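Local coordinates for CPXV203 protein (Cowpox virus, PDB 4HKJ) that probably binds host major histocompatibility complex class I molecules and retains them inside the infected cell, hindering antigen display to T cells, at residues Leu17-Phe28 with Leu130-Ile141; His76-Ile84 with Thr166-Ile174. All coordinates share one frame; numbering follows the deposited sequence.

Interaction 1 of 2, residues Leu17-Phe28 with Leu130-Ile141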
loop_
_atom_site.group_PDB
_atom_site.type_symbol
_atom_site.label_atom_id
_atom_site.label_comp_id
_atom_site.label_asym_id
_atom_site.label_seq_id
_atom_site.Cartn_x
_atom_site.Cartn_y
_atom_site.Cartn_z
ATOM N N LEU D 17 -13.524 -8.946 13.410
ATOM C CA LEU D 17 -13.280 -9.070 11.979
ATOM C C LEU D 17 -13.583 -7.773 11.239
ATOM O O LEU D 17 -14.667 -7.205 11.376
ATOM C CB LEU D 17 -14.118 -10.206 11.388
ATOM C CG LEU D 17 -14.058 -10.370 9.864
ATOM C CD1 LEU D 17 -12.637 -10.651 9.402
ATOM C CD2 LEU D 17 -15.003 -11.469 9.404
ATOM N N LYS D 18 -12.614 -7.311 10.455
ATOM C CA LYS D 18 -12.800 -6.129 9.625
ATOM C C LYS D 18 -12.309 -6.385 8.208
ATOM O O LYS D 18 -11.140 -6.706 7.996
ATOM C CB LYS D 18 -12.065 -4.926 10.211
ATOM C CG LYS D 18 -12.128 -3.688 9.329
ATOM C CD LYS D 18 -11.331 -2.537 9.918
ATOM C CE LYS D 18 -11.888 -2.110 11.265
ATOM N NZ LYS D 18 -11.120 -0.971 11.837
ATOM N N ILE D 19 -13.209 -6.246 7.241
ATOM C CA ILE D 19 -12.844 -6.362 5.836
ATOM C C ILE D 19 -13.019 -5.021 5.132
ATOM O O ILE D 19 -14.137 -4.521 5.003
ATOM C CB ILE D 19 -13.686 -7.428 5.112
ATOM C CG1 ILE D 19 -13.517 -8.792 5.782
ATOM C CG2 ILE D 19 -13.295 -7.505 3.646
ATOM C CD1 ILE D 19 -14.250 -9.916 5.078
ATOM N N GLY D 20 -11.911 -4.442 4.686
ATOM C CA GLY D 20 -11.947 -3.193 3.950
ATOM C C GLY D 20 -11.817 -3.439 2.460
ATOM O O GLY D 20 -11.125 -4.364 2.038
HETATM N N MSE D 21 -12.486 -2.614 1.661
HETATM C CA MSE D 21 -12.452 -2.766 0.211
HETATM C C MSE D 21 -12.610 -1.424 -0.495
HETATM O O MSE D 21 -13.636 -0.758 -0.357
HETATM C CB MSE D 21 -13.539 -3.738 -0.248
HETATM C CG MSE D 21 -13.584 -3.956 -1.750
HETATM SE SE MSE D 21 -14.849 -5.345 -2.273
HETATM C CE MSE D 21 -14.125 -6.816 -1.215
ATOM N N CYS D 22 -11.586 -1.030 -1.246
ATOM C CA CYS D 22 -11.612 0.235 -1.972
ATOM C C CYS D 22 -11.893 0.005 -3.453
ATOM O O CYS D 22 -11.156 -0.712 -4.131
ATOM C CB CYS D 22 -10.289 0.986 -1.795
ATOM S SG CYS D 22 -10.257 2.640 -2.538
ATOM N N ILE D 23 -12.964 0.615 -3.946
ATOM C CA ILE D 23 -13.349 0.478 -5.344
ATOM C C ILE D 23 -13.208 1.811 -6.071
ATOM O O ILE D 23 -13.787 2.816 -5.657
ATOM C CB ILE D 23 -14.805 -0.010 -5.481
ATOM C CG1 ILE D 23 -15.090 -1.143 -4.492
ATOM C CG2 ILE D 23 -15.085 -0.454 -6.906
ATOM C CD1 ILE D 23 -16.533 -1.601 -4.488
ATOM N N GLN D 24 -12.434 1.818 -7.151
ATOM C CA GLN D 24 -12.254 3.027 -7.947
ATOM C C GLN D 24 -13.035 2.946 -9.256
ATOM O O GLN D 24 -12.948 1.957 -9.984
ATOM C CB GLN D 24 -10.769 3.283 -8.226
ATOM C CG GLN D 24 -10.494 4.569 -8.995
ATOM C CD GLN D 24 -9.015 4.832 -9.193
ATOM O OE1 GLN D 24 -8.236 3.912 -9.444
ATOM N NE2 GLN D 24 -8.619 6.095 -9.077
ATOM N N ALA D 25 -13.797 3.996 -9.547
ATOM C CA ALA D 25 -14.646 4.031 -10.731
ATOM C C ALA D 25 -13.829 4.177 -12.010
ATOM O O ALA D 25 -12.753 4.774 -12.007
ATOM C CB ALA D 25 -15.659 5.159 -10.618
ATOM N N LYS D 26 -14.354 3.630 -13.101
ATOM C CA LYS D 26 -13.700 3.726 -14.400
ATOM C C LYS D 26 -14.649 4.312 -15.439
ATOM O O LYS D 26 -15.796 3.881 -15.557
ATOM C CB LYS D 26 -13.209 2.351 -14.857
ATOM C CG LYS D 26 -12.590 2.341 -16.245
ATOM C CD LYS D 26 -12.087 0.955 -16.617
ATOM C CE LYS D 26 -11.384 0.967 -17.965
ATOM N NZ LYS D 26 -10.804 -0.362 -18.298
ATOM N N ASP D 27 -14.162 5.307 -16.175
ATOM C CA ASP D 27 -14.916 5.948 -17.255
ATOM C C ASP D 27 -16.220 6.613 -16.806
ATOM O O ASP D 27 -17.059 6.961 -17.638
ATOM C CB ASP D 27 -15.186 4.957 -18.396
ATOM C CG ASP D 27 -13.911 4.437 -19.029
ATOM O OD1 ASP D 27 -12.912 5.186 -19.059
ATOM O OD2 ASP D 27 -13.906 3.278 -19.496
ATOM N N PHE D 28 -16.386 6.793 -15.499
ATOM C CA PHE D 28 -17.549 7.499 -14.970
ATOM C C PHE D 28 -17.292 8.026 -13.562
ATOM O O PHE D 28 -16.355 7.597 -12.890
ATOM C CB PHE D 28 -18.799 6.607 -14.996
ATOM C CG PHE D 28 -18.946 5.715 -13.792
ATOM C CD1 PHE D 28 -18.228 4.533 -13.692
ATOM C CD2 PHE D 28 -19.819 6.050 -12.770
ATOM C CE1 PHE D 28 -18.370 3.711 -12.588
ATOM C CE2 PHE D 28 -19.963 5.231 -11.665
ATOM C CZ PHE D 28 -19.239 4.061 -11.575
ATOM N N LEU D 130 -9.456 -17.014 7.133
ATOM C CA LEU D 130 -10.412 -16.442 6.193
ATOM C C LEU D 130 -10.012 -16.644 4.733
ATOM O O LEU D 130 -8.828 -16.696 4.400
ATOM C CB LEU D 130 -10.587 -14.947 6.479
ATOM C CG LEU D 130 -11.887 -14.298 5.999
ATOM C CD1 LEU D 130 -13.075 -14.871 6.758
ATOM C CD2 LEU D 130 -11.824 -12.788 6.156
ATOM N N HIS D 131 -11.018 -16.758 3.870
ATOM C CA HIS D 131 -10.811 -16.831 2.428
ATOM C C HIS D 131 -11.652 -15.757 1.743
ATOM O O HIS D 131 -12.878 -15.763 1.848
ATOM C CB HIS D 131 -11.199 -18.213 1.895
ATOM C CG HIS D 131 -10.381 -19.334 2.457
ATOM N ND1 HIS D 131 -10.667 -19.933 3.665
ATOM C CD2 HIS D 131 -9.288 -19.968 1.972
ATOM C CE1 HIS D 131 -9.784 -20.887 3.901
ATOM N NE2 HIS D 131 -8.936 -20.929 2.889
ATOM N N ILE D 132 -10.996 -14.830 1.053
ATOM C CA ILE D 132 -11.710 -13.748 0.381
ATOM C C ILE D 132 -11.550 -13.798 -1.136
ATOM O O ILE D 132 -10.456 -13.603 -1.666
ATOM C CB ILE D 132 -11.272 -12.360 0.897
ATOM C CG1 ILE D 132 -11.556 -12.234 2.396
ATOM C CG2 ILE D 132 -11.984 -11.257 0.129
ATOM C CD1 ILE D 132 -11.204 -10.877 2.977
ATOM N N THR D 133 -12.654 -14.063 -1.828
ATOM C CA THR D 133 -12.666 -14.073 -3.287
ATOM C C THR D 133 -13.543 -12.937 -3.807
ATOM O O THR D 133 -14.677 -12.764 -3.359
ATOM C CB THR D 133 -13.185 -15.415 -3.835
ATOM O OG1 THR D 133 -12.461 -16.493 -3.230
ATOM C CG2 THR D 133 -13.013 -15.479 -5.342
ATOM N N VAL D 134 -13.015 -12.160 -4.747
ATOM C CA VAL D 134 -13.741 -11.007 -5.272
ATOM C C VAL D 134 -14.018 -11.110 -6.770
ATOM O O VAL D 134 -13.107 -11.313 -7.574
ATOM C CB VAL D 134 -12.996 -9.691 -4.983
ATOM C CG1 VAL D 134 -13.720 -8.516 -5.626
ATOM C CG2 VAL D 134 -12.862 -9.483 -3.488
ATOM N N LYS D 135 -15.291 -10.969 -7.128
ATOM C CA LYS D 135 -15.723 -10.956 -8.518
ATOM C C LYS D 135 -16.306 -9.583 -8.835
ATOM O O LYS D 135 -17.250 -9.144 -8.181
ATOM C CB LYS D 135 -16.778 -12.041 -8.740
ATOM C CG LYS D 135 -17.490 -11.972 -10.079
ATOM C CD LYS D 135 -18.689 -12.908 -10.099
ATOM C CE LYS D 135 -19.463 -12.799 -11.403
ATOM N NZ LYS D 135 -18.685 -13.303 -12.568
ATOM N N TYR D 136 -15.744 -8.898 -9.826
ATOM C CA TYR D 136 -16.188 -7.541 -10.132
ATOM C C TYR D 136 -16.192 -7.201 -11.622
ATOM O O TYR D 136 -15.402 -7.734 -12.401
ATOM C CB TYR D 136 -15.361 -6.513 -9.353
ATOM C CG TYR D 136 -13.900 -6.451 -9.746
ATOM C CD1 TYR D 136 -12.981 -7.361 -9.236
ATOM C CD2 TYR D 136 -13.436 -5.472 -10.617
ATOM C CE1 TYR D 136 -11.645 -7.303 -9.590
ATOM C CE2 TYR D 136 -12.104 -5.408 -10.976
ATOM C CZ TYR D 136 -11.212 -6.324 -10.461
ATOM O OH TYR D 136 -9.885 -6.259 -10.819
ATOM N N ASP D 137 -17.095 -6.300 -12.001
ATOM C CA ASP D 137 -17.232 -5.851 -13.382
ATOM C C ASP D 137 -16.145 -4.831 -13.711
ATOM O O ASP D 137 -16.133 -3.728 -13.167
ATOM C CB ASP D 137 -18.616 -5.233 -13.590
ATOM C CG ASP D 137 -18.992 -5.105 -15.053
ATOM O OD1 ASP D 137 -18.086 -5.036 -15.910
ATOM O OD2 ASP D 137 -20.205 -5.069 -15.347
ATOM N N THR D 138 -15.241 -5.203 -14.613
ATOM C CA THR D 138 -14.098 -4.360 -14.947
ATOM C C THR D 138 -14.442 -3.262 -15.952
ATOM O O THR D 138 -13.584 -2.460 -16.319
ATOM C CB THR D 138 -12.924 -5.195 -15.497
ATOM O OG1 THR D 138 -13.275 -5.735 -16.777
ATOM C CG2 THR D 138 -12.584 -6.333 -14.544
ATOM N N SER D 139 -15.694 -3.227 -16.396
ATOM C CA SER D 139 -16.130 -2.202 -17.339
ATOM C C SER D 139 -16.372 -0.873 -16.631
ATOM O O SER D 139 -16.209 0.194 -17.223
ATOM C CB SER D 139 -17.390 -2.649 -18.086
ATOM O OG SER D 139 -18.464 -2.879 -17.190
ATOM N N CYS D 140 -16.756 -0.944 -15.361
ATOM C CA CYS D 140 -17.028 0.259 -14.580
ATOM C C CYS D 140 -16.104 0.396 -13.370
ATOM O O CYS D 140 -16.195 1.368 -12.623
ATOM C CB CYS D 140 -18.495 0.295 -14.134
ATOM S SG CYS D 140 -19.026 -1.111 -13.120
ATOM N N ILE D 141 -15.211 -0.573 -13.184
ATOM C CA ILE D 141 -14.281 -0.539 -12.059
ATOM C C ILE D 141 -12.824 -0.507 -12.513
ATOM O O ILE D 141 -12.349 -1.424 -13.186
ATOM C CB ILE D 141 -14.505 -1.730 -11.105
ATOM C CG1 ILE D 141 -15.882 -1.625 -10.452
ATOM C CG2 ILE D 141 -13.417 -1.778 -10.045
ATOM C CD1 ILE D 141 -16.226 -2.791 -9.562
#
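The methyl tips of Ile19 and Ile132 meet head-on, CD1 to CD1 at 3.8 Å, midway between two strands that run the same way in facing sheets. The CA atoms of Ile19 and Ile132 are 9.3 Å apart, so side chains, not backbone bonds, fill the gap. Both isoleucines turn CG1 opposite the carbonyl carbon (chi1 -59° and -60°) and, with the chain extended beyond CG1, point each CD1 into the interface. Leu130 supplies the neighbouring bump: its CD2 fits the notch between Leu17 CD1 (4.0 Å) and Ile19 CD1 (3.9 Å). Further along, Met21, modelled as selenomethionine, bends at its last torsion and slides past Val134 in the opposite direction, CE reaching CG2 at 3.7 Å; Ile106 borders it too. After Asp137, where strand 131-137 ends, the chain turns back at Thr138-Cys140 and crosses to the first sheet. Asp137 OD1 closes an Asx turn here, accepting from Ser139 N from above the carboxylate plane, while Asp118 N also binds it. The turn brings Ile141 across Ile23, whose CG2 rests against both CG2 and CD1 of Ile141, with Val108 closing in. Here the backbones are close enough to pair: Ala25 and Ile141 form an antiparallel non-hydrogen-bonded pair, and Lys26 N donates to Cys140 O at 3.0 Å. The same oxygen lies at the in-plane edge of the Phe28 ring, whose one face carries Ala25 CB. Lys26 stretches out along the turn, its CD beside Thr138 O. Cys140, in disulfide linkage with Cys110, ties this corner to the opposite sheet. Alternate inward-facing aliphatic residues on two well-separated strands, with the chain crossing between layers at one end, are the mark of a beta-sandwich core, here that of a poxvirus T4-family protein.

Interaction 2 of 2, residues His76-Ile84 with Thr166-Ile174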
loop_
_atom_site.group_PDB
_atom_site.type_symbol
_atom_site.label_atom_id
_atom_site.label_comp_id
_atom_site.label_asym_id
_atom_site.label_seq_id
_atom_site.Cartn_x
_atom_site.Cartn_y
_atom_site.Cartn_z
ATOM N N HIS D 76 -17.513 7.819 0.823
ATOM C CA HIS D 76 -17.096 8.225 -0.512
ATOM C C HIS D 76 -16.146 9.415 -0.478
ATOM O O HIS D 76 -16.313 10.332 0.328
ATOM C CB HIS D 76 -18.315 8.555 -1.375
ATOM C CG HIS D 76 -17.975 8.946 -2.779
ATOM N ND1 HIS D 76 -17.776 8.020 -3.782
ATOM C CD2 HIS D 76 -17.795 10.161 -3.349
ATOM C CE1 HIS D 76 -17.489 8.649 -4.908
ATOM N NE2 HIS D 76 -17.495 9.949 -4.673
ATOM N N PHE D 77 -15.152 9.394 -1.360
ATOM C CA PHE D 77 -14.203 10.495 -1.477
ATOM C C PHE D 77 -13.964 10.839 -2.942
ATOM O O PHE D 77 -13.801 9.951 -3.779
ATOM C CB PHE D 77 -12.879 10.135 -0.803
ATOM C CG PHE D 77 -12.969 10.027 0.691
ATOM C CD1 PHE D 77 -13.469 11.074 1.447
ATOM C CD2 PHE D 77 -12.559 8.875 1.340
ATOM C CE1 PHE D 77 -13.555 10.975 2.823
ATOM C CE2 PHE D 77 -12.642 8.770 2.714
ATOM C CZ PHE D 77 -13.141 9.821 3.457
ATOM N N GLY D 78 -13.941 12.132 -3.245
ATOM C CA GLY D 78 -13.727 12.587 -4.605
ATOM C C GLY D 78 -14.848 12.170 -5.534
ATOM O O GLY D 78 -16.023 12.245 -5.175
ATOM N N VAL D 79 -14.483 11.718 -6.730
ATOM C CA VAL D 79 -15.468 11.340 -7.734
ATOM C C VAL D 79 -15.252 9.921 -8.262
ATOM O O VAL D 79 -15.980 9.467 -9.144
ATOM C CB VAL D 79 -15.459 12.318 -8.925
ATOM C CG1 VAL D 79 -15.923 13.696 -8.487
ATOM C CG2 VAL D 79 -14.071 12.389 -9.543
ATOM N N THR D 80 -14.258 9.224 -7.721
ATOM C CA THR D 80 -13.928 7.882 -8.199
ATOM C C THR D 80 -13.883 6.830 -7.089
ATOM O O THR D 80 -14.246 5.673 -7.307
ATOM C CB THR D 80 -12.581 7.864 -8.954
ATOM O OG1 THR D 80 -11.563 8.456 -8.136
ATOM C CG2 THR D 80 -12.689 8.633 -10.260
ATOM N N HIS D 81 -13.440 7.232 -5.903
ATOM C CA HIS D 81 -13.224 6.283 -4.813
ATOM C C HIS D 81 -14.490 5.968 -4.017
ATOM O O HIS D 81 -15.228 6.868 -3.613
ATOM C CB HIS D 81 -12.130 6.794 -3.871
ATOM C CG HIS D 81 -10.830 7.080 -4.553
ATOM N ND1 HIS D 81 -9.944 6.089 -4.917
ATOM C CD2 HIS D 81 -10.262 8.250 -4.934
ATOM C CE1 HIS D 81 -8.888 6.634 -5.493
ATOM N NE2 HIS D 81 -9.056 7.943 -5.516
ATOM N N SER D 82 -14.726 4.677 -3.793
ATOM C CA SER D 82 -15.832 4.216 -2.962
ATOM C C SER D 82 -15.348 3.108 -2.030
ATOM O O SER D 82 -14.847 2.081 -2.486
ATOM C CB SER D 82 -16.984 3.711 -3.829
ATOM O OG SER D 82 -17.458 4.730 -4.688
ATOM N N TYR D 83 -15.501 3.322 -0.727
ATOM C CA TYR D 83 -14.980 2.393 0.272
ATOM C C TYR D 83 -16.090 1.680 1.043
ATOM O O TYR D 83 -17.104 2.284 1.393
ATOM C CB TYR D 83 -14.050 3.130 1.241
ATOM C CG TYR D 83 -13.532 2.277 2.377
ATOM C CD1 TYR D 83 -12.507 1.365 2.175
ATOM C CD2 TYR D 83 -14.062 2.391 3.654
ATOM C CE1 TYR D 83 -12.029 0.585 3.210
ATOM C CE2 TYR D 83 -13.592 1.615 4.696
ATOM C CZ TYR D 83 -12.576 0.713 4.468
ATOM O OH TYR D 83 -12.106 -0.059 5.505
ATOM N N ILE D 84 -15.889 0.390 1.304
ATOM C CA ILE D 84 -16.855 -0.413 2.049
ATOM C C ILE D 84 -16.161 -1.167 3.181
ATOM O O ILE D 84 -15.086 -1.733 2.987
ATOM C CB ILE D 84 -17.570 -1.431 1.136
ATOM C CG1 ILE D 84 -18.181 -0.727 -0.079
ATOM C CG2 ILE D 84 -18.641 -2.188 1.906
ATOM C CD1 ILE D 84 -18.918 -1.657 -1.020
ATOM N N THR D 166 -3.322 0.547 4.436
ATOM C CA THR D 166 -2.901 1.652 3.583
ATOM C C THR D 166 -3.991 2.039 2.587
ATOM O O THR D 166 -3.776 2.884 1.716
ATOM C CB THR D 166 -1.611 1.312 2.811
ATOM O OG1 THR D 166 -1.783 0.074 2.110
ATOM C CG2 THR D 166 -0.432 1.187 3.765
ATOM N N LEU D 167 -5.159 1.419 2.719
ATOM C CA LEU D 167 -6.291 1.720 1.849
ATOM C C LEU D 167 -6.924 3.063 2.202
ATOM O O LEU D 167 -8.038 3.114 2.726
ATOM C CB LEU D 167 -7.342 0.609 1.921
ATOM C CG LEU D 167 -7.339 -0.442 0.808
ATOM C CD1 LEU D 167 -6.047 -1.247 0.804
ATOM C CD2 LEU D 167 -8.546 -1.359 0.935
ATOM N N THR D 168 -6.206 4.144 1.910
ATOM C CA THR D 168 -6.696 5.495 2.166
ATOM C C THR D 168 -7.979 5.752 1.382
ATOM O O THR D 168 -8.898 6.406 1.873
ATOM C CB THR D 168 -5.645 6.550 1.781
ATOM O OG1 THR D 168 -5.345 6.447 0.383
ATOM C CG2 THR D 168 -4.370 6.346 2.582
ATOM N N CYS D 169 -8.020 5.228 0.160
ATOM C CA CYS D 169 -9.210 5.265 -0.689
ATOM C C CYS D 169 -9.737 6.678 -0.939
ATOM O O CYS D 169 -10.934 6.936 -0.805
ATOM C CB CYS D 169 -10.314 4.376 -0.111
ATOM S SG CYS D 169 -11.471 3.744 -1.346
ATOM N N GLY D 170 -8.840 7.589 -1.299
ATOM C CA GLY D 170 -9.226 8.943 -1.656
ATOM C C GLY D 170 -9.040 9.959 -0.544
ATOM O O GLY D 170 -9.243 11.156 -0.750
ATOM N N ALA D 171 -8.660 9.484 0.636
ATOM C CA ALA D 171 -8.425 10.368 1.770
ATOM C C ALA D 171 -6.932 10.496 2.050
ATOM O O ALA D 171 -6.125 9.745 1.503
ATOM C CB ALA D 171 -9.158 9.863 3.001
ATOM N N LYS D 172 -6.568 11.449 2.902
ATOM C CA LYS D 172 -5.164 11.698 3.221
ATOM C C LYS D 172 -4.569 10.560 4.049
ATOM O O LYS D 172 -3.390 10.233 3.913
ATOM C CB LYS D 172 -5.011 13.030 3.958
ATOM C CG LYS D 172 -3.567 13.449 4.191
ATOM C CD LYS D 172 -3.485 14.781 4.919
ATOM C CE LYS D 172 -4.050 14.675 6.325
ATOM N NZ LYS D 172 -3.228 13.779 7.184
ATOM N N ASP D 173 -5.396 9.964 4.902
ATOM C CA ASP D 173 -4.972 8.856 5.751
ATOM C C ASP D 173 -6.167 7.984 6.128
ATOM O O ASP D 173 -7.311 8.338 5.843
ATOM C CB ASP D 173 -4.275 9.382 7.006
ATOM C CG ASP D 173 -5.018 10.544 7.642
ATOM O OD1 ASP D 173 -6.265 10.500 7.701
ATOM O OD2 ASP D 173 -4.352 11.506 8.079
ATOM N N ILE D 174 -5.900 6.851 6.772
ATOM C CA ILE D 174 -6.964 5.925 7.152
ATOM C C ILE D 174 -7.916 6.534 8.180
ATOM O O ILE D 174 -9.108 6.227 8.189
ATOM C CB ILE D 174 -6.406 4.574 7.672
ATOM C CG1 ILE D 174 -5.593 4.767 8.952
ATOM C CG2 ILE D 174 -5.569 3.893 6.601
ATOM C CD1 ILE D 174 -6.301 4.296 10.207
#
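The Phe77 and Gly170 backbones approach to 5.2 Å between CA atoms, yet no hydrogen bond joins the segments, so the irregular 166-174 loop lies against the 76-84 hairpin without extending its sheet. Two positive phi values in succession, 57° at Cys169 and 99° at Gly170, bend this loop so that its peptides face the hairpin rings. The His81 ring lies flat on that bend: Gly170 N sits over the centre of one face, Gly170 CA is 3.9 Å from the ring centroid, and Thr80 OG1 is near the rim of the opposite face. Phe77 is held at two places. Ala171 CB stands over one face in a CH-pi contact, 4.0 Å from the centroid, while Cys169 O occupies the ring edge in plane. Cys169 SG, turned opposite its own backbone N (chi1 -154°), rests against Tyr83 CB at 3.7 Å and forms a disulfide with Cys22 of strand 15-25; the Tyr83 ring makes a cation-pi contact with Arg177. Just beyond, Thr80 OG1 and Val79 N each hydrogen-bond to an acidic side chain of another protein's chain. CH-pi and apolar contacts, with no hydrogen bond across the segments, leave the fit to shape; the covalent tether runs to the neighbouring strand 15-25, and the loop is positioned beside a hairpin turn that engages a partner protein.

After helix 9-13 the chain enters strand 15-25. Interaction 1 closes a long excursion, of 101 intervening residues, when the chain returns through strand 131-137 and turns into the start of strand 141-152. The hairpin of interaction 2 emerges within that excursion, but its partner loop comes only after strand 141-152 and helix 153-158, so the two closures cross. Their centres lie about 13 Å apart and are joined directly: strands 15-25 and 81-88 are sheet neighbours, with a probable hydrogen bond from Ser82 N to Ile23 O, and the Cys22-Cys169 disulfide adds a covalent link. Interaction 1 joins the two sheets; interaction 2 fastens the loop before helix 174-179 to the five-stranded one.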